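Local coordinates for protein cytochrome P450 (Zobellia galactanivorans, PDB 6G5O) that belongs to the cytochrome P450 family and holds protoporphyrin IX containing iron within a largely helical fold, at residues G55-P60 and P72-P77; Q179-S184 and L205-V210; T30-H35 and S289-C294; Y45-S50 and E276-C281. All blocks are in the same frame, centred on the assembly; numbering follows the deposited sequence.

Contact 1: residues G55-P60 and P72-P77. With HEM (protoporphyrin IX containing Fe), chain C.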
# COMPACT_ATOMS: atom_id res chain seq x y z
N GLY A 55 14.50 2.29 9.84
CA GLY A 55 14.88 1.87 8.49
C GLY A 55 15.17 0.40 8.34
O GLY A 55 15.16 -0.15 7.22
N ARG A 56 15.42 -0.27 9.44
CA ARG A 56 15.91 -1.63 9.34
C ARG A 56 14.89 -2.65 8.87
O ARG A 56 15.26 -3.58 8.14
CB ARG A 56 16.51 -2.10 10.66
CG ARG A 56 17.64 -3.09 10.41
CD ARG A 56 18.23 -3.66 11.69
NE ARG A 56 18.89 -4.92 11.34
CZ ARG A 56 19.15 -5.92 12.18
NH1 ARG A 56 18.83 -5.86 13.48
NH2 ARG A 56 19.75 -7.00 11.69
N ILE A 57 13.63 -2.51 9.27
CA ILE A 57 12.62 -3.52 8.92
C ILE A 57 12.13 -3.39 7.47
O ILE A 57 11.41 -4.23 7.00
CB ILE A 57 11.41 -3.55 9.88
CG1 ILE A 57 10.54 -2.30 9.74
CG2 ILE A 57 11.87 -3.78 11.30
CD1 ILE A 57 9.52 -2.12 10.86
N VAL A 58 12.53 -2.34 6.75
CA VAL A 58 12.13 -2.21 5.35
C VAL A 58 13.09 -3.03 4.48
O VAL A 58 14.22 -3.36 4.90
CB VAL A 58 12.12 -0.74 4.91
CG1 VAL A 58 11.50 -0.56 3.51
CG2 VAL A 58 11.37 0.11 5.92
N ILE A 59 12.61 -3.35 3.27
CA ILE A 59 13.38 -4.09 2.28
C ILE A 59 13.19 -3.47 0.89
O ILE A 59 12.09 -3.58 0.30
CB ILE A 59 12.96 -5.57 2.26
CG1 ILE A 59 13.23 -6.21 3.62
CG2 ILE A 59 13.74 -6.32 1.18
CD1 ILE A 59 12.55 -7.55 3.81
N PRO A 60 14.24 -2.83 0.35
CA PRO A 60 15.59 -2.73 0.94
C PRO A 60 15.69 -1.88 2.21
O PRO A 60 14.99 -0.86 2.33
CB PRO A 60 16.39 -2.04 -0.17
CG PRO A 60 15.39 -1.24 -0.92
CD PRO A 60 14.13 -2.06 -0.90
N PRO A 72 2.96 4.75 13.56
CA PRO A 72 3.30 3.70 14.55
C PRO A 72 4.13 2.51 14.04
O PRO A 72 4.40 1.57 14.79
CB PRO A 72 1.91 3.14 14.95
CG PRO A 72 0.91 3.98 14.29
CD PRO A 72 1.58 4.57 13.09
N PHE A 73 4.52 2.58 12.78
CA PHE A 73 5.19 1.52 12.05
C PHE A 73 6.38 0.84 12.73
O PHE A 73 6.53 -0.40 12.64
CB PHE A 73 5.64 2.13 10.75
CG PHE A 73 6.32 1.20 9.83
CD1 PHE A 73 5.75 -0.01 9.48
CD2 PHE A 73 7.52 1.60 9.20
CE1 PHE A 73 6.40 -0.84 8.59
CE2 PHE A 73 8.15 0.78 8.30
CZ PHE A 73 7.59 -0.45 8.00
N GLU A 74 7.23 1.64 13.38
CA GLU A 74 8.50 1.15 13.95
C GLU A 74 8.41 1.19 15.44
O GLU A 74 9.36 1.58 16.12
CB GLU A 74 9.70 1.98 13.40
CG GLU A 74 10.13 1.50 12.02
CD GLU A 74 11.06 2.39 11.20
OE1 GLU A 74 11.08 3.64 11.38
OE2 GLU A 74 11.77 1.81 10.31
N VAL A 75 7.26 0.80 15.97
CA VAL A 75 7.03 0.78 17.42
C VAL A 75 6.29 -0.51 17.76
O VAL A 75 5.39 -0.92 17.01
CB VAL A 75 6.22 2.02 17.90
CG1 VAL A 75 6.06 1.99 19.40
CG2 VAL A 75 6.91 3.32 17.50
N ASP A 76 6.64 -1.10 18.90
CA ASP A 76 6.05 -2.34 19.36
C ASP A 76 5.06 -2.05 20.45
O ASP A 76 5.15 -1.02 21.10
CB ASP A 76 7.11 -3.30 19.92
CG ASP A 76 8.00 -3.93 18.84
OD1 ASP A 76 7.44 -4.61 17.91
OD2 ASP A 76 9.26 -3.78 18.94
N PRO A 77 4.09 -2.95 20.66
CA PRO A 77 3.21 -2.85 21.82
C PRO A 77 4.03 -2.95 23.09
O PRO A 77 5.14 -3.46 23.04
CB PRO A 77 2.31 -4.08 21.69
CG PRO A 77 2.31 -4.40 20.26
CD PRO A 77 3.67 -4.04 19.77
CHA HEM C . 0.84 -0.58 7.15
CHB HEM C . -0.23 -2.26 2.75
CHC HEM C . -2.00 2.04 1.50
CHD HEM C . -0.38 3.87 5.61
C1A HEM C . 0.68 -1.41 6.06
C2A HEM C . 1.03 -2.79 6.03
C3A HEM C . 0.72 -3.23 4.82
C4A HEM C . 0.19 -2.17 4.06
CMA HEM C . 0.91 -4.64 4.38
CAA HEM C . 1.61 -3.66 7.14
CBA HEM C . 3.08 -3.35 7.34
CGA HEM C . 3.66 -4.12 8.50
O1A HEM C . 4.67 -3.69 9.05
O2A HEM C . 3.15 -5.16 8.95
C1B HEM C . -0.81 -1.23 2.03
C2B HEM C . -1.39 -1.45 0.77
C3B HEM C . -1.89 -0.22 0.37
C4B HEM C . -1.58 0.71 1.50
CMB HEM C . -1.40 -2.73 -0.01
CAB HEM C . -2.63 0.22 -0.80
CBB HEM C . -3.17 -0.57 -1.71
C1C HEM C . -1.73 2.93 2.50
C2C HEM C . -1.96 4.30 2.45
C3C HEM C . -1.44 4.84 3.60
C4C HEM C . -0.93 3.76 4.36
CMC HEM C . -2.64 5.05 1.35
CAC HEM C . -1.46 6.25 4.03
CBC HEM C . -1.96 7.29 3.38
C1D HEM C . 0.03 2.76 6.38
C2D HEM C . 0.50 2.91 7.77
C3D HEM C . 0.82 1.68 8.22
C4D HEM C . 0.60 0.79 7.07
CMD HEM C . 0.52 4.19 8.52
CAD HEM C . 1.34 1.33 9.60
CBD HEM C . 0.29 0.80 10.59
CGD HEM C . 0.93 0.55 11.97
O1D HEM C . 2.20 0.51 12.11
O2D HEM C . 0.22 0.38 13.02
NA HEM C . 0.20 -1.03 4.82
NB HEM C . -0.93 0.04 2.42
NC HEM C . -1.08 2.60 3.64
ND HEM C . 0.11 1.49 6.03
FE HEM C . -0.39 0.78 4.32
O HOH W 1 13.01 -0.44 11.57
O HOH W 2 1.63 0.98 3.36

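Contact 2: residues Q179-S184 and L205-V210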
# COMPACT_ATOMS: atom_id res chain seq x y z
N GLN A 179 6.54 21.85 6.35
CA GLN A 179 5.13 21.89 6.71
C GLN A 179 4.91 21.81 8.24
O GLN A 179 3.99 22.43 8.75
CB GLN A 179 4.37 20.75 6.03
CG GLN A 179 4.48 20.72 4.50
CD GLN A 179 3.82 21.88 3.86
OE1 GLN A 179 2.76 22.38 4.32
NE2 GLN A 179 4.44 22.36 2.82
N ILE A 180 5.72 21.04 8.96
CA ILE A 180 5.57 20.95 10.43
C ILE A 180 5.83 22.34 11.03
O ILE A 180 5.02 22.82 11.83
CB ILE A 180 6.47 19.85 11.05
CG1 ILE A 180 5.93 18.49 10.67
CG2 ILE A 180 6.51 19.91 12.59
CD1 ILE A 180 6.88 17.34 10.88
N ASP A 181 6.89 23.00 10.57
CA ASP A 181 7.22 24.37 10.99
C ASP A 181 6.13 25.39 10.66
O ASP A 181 5.77 26.18 11.54
CB ASP A 181 8.58 24.85 10.42
CG ASP A 181 9.79 24.13 11.09
OD1 ASP A 181 9.64 23.59 12.21
OD2 ASP A 181 10.90 24.10 10.48
N ARG A 182 5.59 25.35 9.43
CA ARG A 182 4.45 26.20 9.06
C ARG A 182 3.28 25.99 9.99
O ARG A 182 2.64 26.95 10.40
CB ARG A 182 3.94 25.95 7.63
CG ARG A 182 4.95 26.27 6.54
CD ARG A 182 4.97 27.74 6.17
NE ARG A 182 4.22 27.96 4.92
CZ ARG A 182 4.63 27.58 3.70
NH1 ARG A 182 5.79 26.96 3.52
NH2 ARG A 182 3.85 27.82 2.64
N ALA A 183 2.96 24.74 10.30
CA ALA A 183 1.80 24.45 11.13
C ALA A 183 2.03 24.79 12.61
O ALA A 183 1.06 25.09 13.28
CB ALA A 183 1.34 23.00 10.97
N SER A 184 3.27 24.75 13.12
CA SER A 184 3.53 25.24 14.52
C SER A 184 3.34 26.73 14.61
O SER A 184 2.79 27.18 15.60
CB SER A 184 4.92 24.92 15.10
OG SER A 184 5.59 23.97 14.33
N LEU A 205 2.41 15.93 21.20
CA LEU A 205 3.43 15.25 20.38
C LEU A 205 4.48 16.28 20.03
O LEU A 205 4.14 17.45 19.84
CB LEU A 205 2.82 14.63 19.12
CG LEU A 205 1.79 13.50 19.26
CD1 LEU A 205 1.27 12.99 17.93
CD2 LEU A 205 2.37 12.35 20.05
N THR A 206 5.75 15.86 20.00
CA THR A 206 6.83 16.69 19.50
C THR A 206 6.85 16.70 17.97
O THR A 206 6.25 15.86 17.32
CB THR A 206 8.20 16.13 19.90
OG1 THR A 206 8.34 14.84 19.30
CG2 THR A 206 8.37 16.02 21.44
N LYS A 207 7.62 17.63 17.42
CA LYS A 207 7.78 17.74 16.00
C LYS A 207 8.40 16.51 15.39
O LYS A 207 8.02 16.14 14.26
CB LYS A 207 8.63 18.95 15.67
CG LYS A 207 7.99 20.26 16.03
CD LYS A 207 8.87 21.38 15.52
CE LYS A 207 8.36 22.75 15.96
NZ LYS A 207 8.90 23.77 15.02
N GLU A 208 9.35 15.89 16.12
CA GLU A 208 9.97 14.64 15.71
C GLU A 208 8.97 13.49 15.61
O GLU A 208 9.08 12.64 14.69
CB GLU A 208 11.11 14.24 16.68
CG GLU A 208 11.87 12.93 16.38
CD GLU A 208 12.81 12.99 15.15
OE1 GLU A 208 12.80 13.99 14.38
OE2 GLU A 208 13.60 12.01 14.95
N GLU A 209 8.03 13.42 16.55
CA GLU A 209 6.98 12.40 16.49
C GLU A 209 6.04 12.68 15.31
O GLU A 209 5.68 11.78 14.62
CB GLU A 209 6.21 12.33 17.79
CG GLU A 209 6.98 11.59 18.88
CD GLU A 209 6.44 11.88 20.26
OE1 GLU A 209 6.29 13.07 20.56
OE2 GLU A 209 6.10 10.94 21.02
N VAL A 210 5.70 13.93 15.07
CA VAL A 210 4.80 14.28 13.97
C VAL A 210 5.47 13.91 12.67
O VAL A 210 4.83 13.37 11.79
CB VAL A 210 4.40 15.78 14.04
CG1 VAL A 210 3.59 16.24 12.80
CG2 VAL A 210 3.57 16.01 15.28

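Contact 3: residues T30-H35 and S289-C294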
# COMPACT_ATOMS: atom_id res chain seq x y z
N THR A 30 15.45 -13.97 5.79
CA THR A 30 14.65 -15.18 5.65
C THR A 30 13.15 -14.86 5.40
O THR A 30 12.42 -14.48 6.31
CB THR A 30 14.77 -16.01 6.94
OG1 THR A 30 16.16 -16.22 7.24
CG2 THR A 30 14.09 -17.36 6.75
N MET A 31 12.69 -15.07 4.17
CA MET A 31 11.34 -14.74 3.73
C MET A 31 10.32 -15.81 4.10
O MET A 31 10.41 -16.90 3.58
CB MET A 31 11.34 -14.58 2.21
CG MET A 31 12.47 -13.71 1.67
SD MET A 31 12.51 -13.48 -0.15
CE MET A 31 10.79 -13.04 -0.49
N LEU A 32 9.33 -15.51 4.96
CA LEU A 32 8.25 -16.46 5.25
C LEU A 32 7.17 -16.42 4.14
O LEU A 32 6.71 -15.36 3.76
CB LEU A 32 7.65 -16.13 6.61
CG LEU A 32 8.44 -16.63 7.82
CD1 LEU A 32 9.95 -16.57 7.63
CD2 LEU A 32 8.07 -15.90 9.10
N LEU A 33 6.76 -17.58 3.65
CA LEU A 33 5.97 -17.66 2.44
C LEU A 33 4.56 -18.25 2.61
O LEU A 33 3.72 -18.06 1.73
CB LEU A 33 6.73 -18.46 1.41
CG LEU A 33 8.14 -17.96 1.06
CD1 LEU A 33 8.79 -18.96 0.11
CD2 LEU A 33 8.12 -16.56 0.45
N ARG A 34 4.31 -18.95 3.71
CA ARG A 34 2.99 -19.55 3.93
C ARG A 34 2.05 -18.67 4.74
O ARG A 34 2.45 -18.10 5.75
CB ARG A 34 3.15 -20.88 4.65
CG ARG A 34 3.88 -21.92 3.82
CD ARG A 34 4.14 -23.20 4.60
NE ARG A 34 4.85 -24.18 3.78
CZ ARG A 34 5.59 -25.19 4.26
NH1 ARG A 34 5.74 -25.35 5.57
NH2 ARG A 34 6.20 -26.01 3.41
N HIS A 35 0.79 -18.61 4.31
CA HIS A 35 -0.25 -17.87 5.04
C HIS A 35 -0.24 -18.06 6.58
O HIS A 35 -0.22 -17.08 7.34
CB HIS A 35 -1.62 -18.24 4.47
CG HIS A 35 -2.73 -17.31 4.87
ND1 HIS A 35 -3.55 -17.55 5.96
CD2 HIS A 35 -3.23 -16.20 4.27
CE1 HIS A 35 -4.47 -16.61 6.04
NE2 HIS A 35 -4.29 -15.77 5.03
N SER A 289 18.97 -11.38 13.27
CA SER A 289 18.80 -11.42 11.81
C SER A 289 17.39 -10.89 11.47
O SER A 289 16.60 -10.59 12.35
CB SER A 289 19.00 -12.83 11.28
OG SER A 289 17.97 -13.71 11.71
N ARG A 290 17.10 -10.79 10.18
CA ARG A 290 15.80 -10.33 9.71
C ARG A 290 14.97 -11.44 9.08
O ARG A 290 15.51 -12.29 8.37
CB ARG A 290 16.02 -9.24 8.65
CG ARG A 290 16.67 -8.00 9.19
CD ARG A 290 16.38 -6.81 8.31
NE ARG A 290 17.05 -6.89 7.03
CZ ARG A 290 16.80 -6.09 6.00
NH1 ARG A 290 15.84 -5.17 6.08
NH2 ARG A 290 17.48 -6.22 4.86
N ILE A 291 13.66 -11.45 9.34
CA ILE A 291 12.74 -12.24 8.53
C ILE A 291 11.91 -11.28 7.72
O ILE A 291 11.98 -10.08 7.97
CB ILE A 291 11.86 -13.20 9.34
CG1 ILE A 291 10.97 -12.47 10.34
CG2 ILE A 291 12.70 -14.21 10.08
CD1 ILE A 291 9.56 -12.30 9.85
N SER A 292 11.19 -11.79 6.73
CA SER A 292 10.19 -11.00 6.04
C SER A 292 8.83 -11.72 6.07
O SER A 292 8.75 -12.94 6.04
CB SER A 292 10.62 -10.60 4.63
OG SER A 292 10.18 -11.49 3.62
N LEU A 293 7.77 -10.93 6.20
CA LEU A 293 6.40 -11.38 6.09
C LEU A 293 6.01 -11.13 4.64
O LEU A 293 5.80 -10.01 4.26
CB LEU A 293 5.54 -10.59 7.04
CG LEU A 293 6.01 -10.61 8.49
CD1 LEU A 293 5.27 -9.66 9.41
CD2 LEU A 293 5.88 -12.02 9.02
N CYS A 294 6.02 -12.17 3.81
CA CYS A 294 5.82 -11.96 2.40
C CYS A 294 4.31 -12.10 2.12
O CYS A 294 3.81 -13.18 1.80
CB CYS A 294 6.68 -12.92 1.57
SG CYS A 294 6.51 -12.72 -0.21

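Contact 4: residues Y45-S50 and E276-C281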
# COMPACT_ATOMS: atom_id res chain seq x y z
N TYR A 45 4.98 -10.25 18.09
CA TYR A 45 5.87 -9.06 18.04
C TYR A 45 7.07 -9.17 19.00
O TYR A 45 8.06 -8.49 18.81
CB TYR A 45 5.11 -7.77 18.36
CG TYR A 45 4.55 -7.72 19.77
CD1 TYR A 45 5.32 -7.21 20.83
CD2 TYR A 45 3.28 -8.22 20.06
CE1 TYR A 45 4.82 -7.16 22.11
CE2 TYR A 45 2.77 -8.19 21.35
CZ TYR A 45 3.57 -7.66 22.37
OH TYR A 45 3.10 -7.61 23.66
N LYS A 46 6.93 -9.99 20.04
CA LYS A 46 8.03 -10.24 20.99
C LYS A 46 9.22 -10.91 20.32
O LYS A 46 10.36 -10.43 20.41
CB LYS A 46 7.54 -11.06 22.17
CG LYS A 46 6.84 -10.19 23.21
CD LYS A 46 7.00 -10.76 24.61
CE LYS A 46 5.84 -11.67 24.95
NZ LYS A 46 4.68 -10.88 25.45
N THR A 47 8.95 -11.99 19.60
CA THR A 47 10.00 -12.66 18.84
C THR A 47 10.35 -11.91 17.54
O THR A 47 11.52 -11.78 17.20
CB THR A 47 9.59 -14.09 18.50
OG1 THR A 47 9.21 -14.79 19.70
CG2 THR A 47 10.70 -14.81 17.79
N PHE A 48 9.34 -11.41 16.82
CA PHE A 48 9.58 -10.70 15.54
C PHE A 48 9.17 -9.21 15.66
O PHE A 48 7.98 -8.83 15.45
CB PHE A 48 8.81 -11.41 14.41
CG PHE A 48 9.07 -12.89 14.32
CD1 PHE A 48 10.25 -13.36 13.76
CD2 PHE A 48 8.13 -13.80 14.79
CE1 PHE A 48 10.50 -14.72 13.68
CE2 PHE A 48 8.36 -15.17 14.71
CZ PHE A 48 9.55 -15.63 14.16
N GLN A 49 10.15 -8.37 16.03
CA GLN A 49 9.87 -7.02 16.46
C GLN A 49 9.86 -6.01 15.31
O GLN A 49 10.52 -6.24 14.28
CB GLN A 49 10.86 -6.60 17.55
CG GLN A 49 12.05 -5.79 17.10
CD GLN A 49 13.02 -5.47 18.26
OE1 GLN A 49 12.63 -5.40 19.44
NE2 GLN A 49 14.27 -5.32 17.92
N SER A 50 9.09 -4.93 15.48
CA SER A 50 9.12 -3.79 14.54
C SER A 50 9.91 -2.59 15.09
O SER A 50 10.35 -1.71 14.33
CB SER A 50 7.69 -3.34 14.16
OG SER A 50 6.99 -4.39 13.52
N GLU A 276 15.49 -13.41 19.31
CA GLU A 276 15.92 -14.60 20.06
C GLU A 276 15.96 -15.77 19.09
O GLU A 276 15.23 -15.76 18.10
CB GLU A 276 14.96 -14.91 21.23
CG GLU A 276 13.56 -15.32 20.82
CD GLU A 276 12.61 -15.57 22.00
OE1 GLU A 276 13.09 -15.69 23.15
OE2 GLU A 276 11.38 -15.66 21.80
N ASP A 277 16.81 -16.76 19.35
CA ASP A 277 16.85 -17.97 18.51
C ASP A 277 15.50 -18.70 18.55
O ASP A 277 14.97 -18.94 19.64
CB ASP A 277 17.95 -18.92 19.00
CG ASP A 277 19.35 -18.32 18.87
OD1 ASP A 277 19.73 -17.86 17.77
OD2 ASP A 277 20.09 -18.33 19.87
N THR A 278 14.95 -19.01 17.37
CA THR A 278 13.83 -19.96 17.23
C THR A 278 13.87 -20.55 15.80
O THR A 278 14.87 -20.41 15.06
CB THR A 278 12.41 -19.37 17.51
OG1 THR A 278 12.18 -18.20 16.71
CG2 THR A 278 12.17 -19.05 18.99
N HIS A 279 12.79 -21.26 15.44
CA HIS A 279 12.64 -21.90 14.13
C HIS A 279 11.29 -21.52 13.48
O HIS A 279 10.31 -21.23 14.17
CB HIS A 279 12.69 -23.44 14.26
CG HIS A 279 13.83 -23.95 15.09
ND1 HIS A 279 15.02 -24.38 14.54
CD2 HIS A 279 13.96 -24.08 16.44
CE1 HIS A 279 15.84 -24.74 15.51
NE2 HIS A 279 15.21 -24.58 16.67
N VAL A 280 11.26 -21.54 12.15
CA VAL A 280 10.02 -21.41 11.39
C VAL A 280 10.12 -22.38 10.22
O VAL A 280 11.10 -22.36 9.47
CB VAL A 280 9.83 -19.99 10.81
CG1 VAL A 280 8.38 -19.78 10.39
CG2 VAL A 280 10.24 -18.92 11.81
N CYS A 281 9.10 -23.22 10.07
CA CYS A 281 9.14 -24.34 9.13
C CYS A 281 10.32 -25.28 9.41
O CYS A 281 10.95 -25.74 8.44
CB CYS A 281 9.23 -23.84 7.68
SG CYS A 281 8.13 -22.47 7.28

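Contact 1: residues G55-P60 and P72-P77
I57 and F73 come at each other from opposite directions: CD1 of I57 lies over one face of the F73 ring, 4.1 Å from its centroid and 20° off the normal, a CH-pi contact displaced toward the ring's rim. The same methyl also meets the aliphatic part of E74, with I57 CD1 3.8 Å from E74 CG. F73 reaches this position with CG anti to its backbone N (chi1 -178°), and V58 CG2 borders the ring, 4.1 Å from F73 CE2. Both segments belong to the long connection between strand 48-49 and helix 79-92, the B-C loop of the P450 fold, and each contains a type I turn. At its other end the contact meets the haem: propionate O1A lies in the plane of the F73 ring at its edge, 3.4 Å from F73 CE1, while F73 CA is 3.2 Å from propionate O1D. E74 sends an extended chain to the opposite turn, where G55 N donates to E74 OE2 at 2.8 Å, nearly straight (167°) but from above the carboxylate plane. Water 1 donates to the same oxygen, E74 OE2, at 2.9 Å and accepts from I57 N at 3.2 Å. R66 adds a salt bridge to E74 OE2, and E74 OE1 accepts from Q70 N; with both oxygens engaged, this buried carboxylate is held against rotation and probably stays ionised.

Contact 2: residues Q179-S184 and L205-V210
I180 and K207 lie alongside, pointing opposite ways, the branch methyl I180 CG2 resting beside the lysine's aliphatic chain at 3.8 Å from K207 CG. That methyl is anti to the I180 backbone N; the other branch, CG1, lies beside the backbone N (chi1 -71°) and comes to 3.9 Å from V210 CG1. The lysine stays extended, which carries its ammonium past I180 to D181, whose side chain it meets roughly perpendicularly: K207 NZ forms a salt bridge to D181 OD1 at 2.9 Å, nearly along the C-O axis of the acceptor. These are the last turns of helix 169-185 set against the first turn of helix 207-220, corresponding to the G-helix and the beginning of the I-helix in the P450 fold. S184 OG takes a weak, 3.4 Å bond from K207 NZ and itself donates to I180 O at 2.8 Å, from above the carbonyl plane; I180 O thus accepts both this hydroxyl and S184 N. The start of the second helix is fixed by a capping box: E209 N donates to T206 OG1 at 3.1 Å, and T206 N returns a bond to E209 OE1 at 2.9 Å. R203 and Y83 hold the two carboxylate oxygens of E209.

Contact 3: residues T30-H35 and S289-C294
R290 opens the pairing through its carbonyl, which accepts from T30 N at 3.1 Å with an N-H...O angle of 168°; its guanidinium leads off to a salt bridge with D24 and to the carbonyl oxygens of D27 and V58. At I291 the backbone adds a CA-H...O contact, I291 CA to T30 O at 3.2 Å. I291 CG1 sits between its backbone N and carbonyl carbon (chi1 61°), and from there CD1 reaches over to L32, 4.0 Å from L32 CD2. S292 bonds through both its N-H and its carbonyl: S292 N gives to T30 O at 3.0 Å, from well above the carbonyl plane, and S292 O takes L32 N at 2.8 Å. S292 OG, on the face shared with M31, lies 3.6 Å from M31 CB and bonds Q269. L293 turns to the other face, with T30, L32 and I291, and its side chain lies close to the haem. C294 closes the ladder, C294 N donating to L32 O at 3.3 Å in the carbonyl plane, while L33 CD2 packs 4.1 Å from C294 CB. SG, anti to the backbone N, caps a backbone N at the start of helix 295-298. This one parallel pairing, flanked by antiparallel strands 19-22 and 270-274, joins the second strand of the mixed five-stranded beta-1 sheet of the P450 fold to its middle strand, 290-293.

Contact 4: residues Y45-S50 and E276-C281
E276 OE2 accepts the hydroxyl proton of T47, OG1 to OE2 3.1 Å, on its anti lone pair, the side turned from the other carboxylate oxygen. The two side chains are roughly perpendicular. E276 sets out with CG between its backbone N and carbonyl carbon (chi1 66°) and then runs extended, which carries the carboxylate to T47 OG1. The other T47 branch, CG2, is anti to the backbone N; it lies 3.9 Å from T278 OG1 and also sits over the centre of the neighbouring F48 ring, 3.8 Å above its plane. F48 and V280 approach from opposing sides, the ring's CZ 4.1 Å from V280 CG2, with the methyl oblique to the ring. T278 and V280 point the same way from strand 278-280, so that this strand meets T47 and F48 by side chains. The backbone pairing of the first segment is with the adjacent strand 270-274 and what follows it: T47 bonds T275 and Q49 bonds V273; strand 48-49 is the outermost strand on that side of the five-stranded sheet. S41 of helix 35-43 touches F48, and D37 touches V280. The F48-V280 contact is purely apolar, while T47 CG2 meets the hydroxyl of T278. E276 is exposed, so solvent probably competes for its carboxylate and it probably stays ionised; its one bond here goes to the buried T47.

From the N terminus, strand 29-32 opens contact 3, the outermost closure, completed when 289-294 joins it some 250 residues later. Contact 4 lies within that span, opening at 45-50 and closing at 276-281. Contacts 1 and 2 follow in series inside contact 4, neither crossing the other. Contact 3 pairs the sheet's middle strand with its neighbour and contact 4 ties its edge strand to the small hairpin of strand 278-280; they meet where I291 packs on F48 and L32 on V280. Contact 1 joins both, through R290 to V58 O and through D76 OD1 to S50 N, linking sheet and haem. Contact 2 stands apart in the helical part, its centre about 35 Å from that of contact 3.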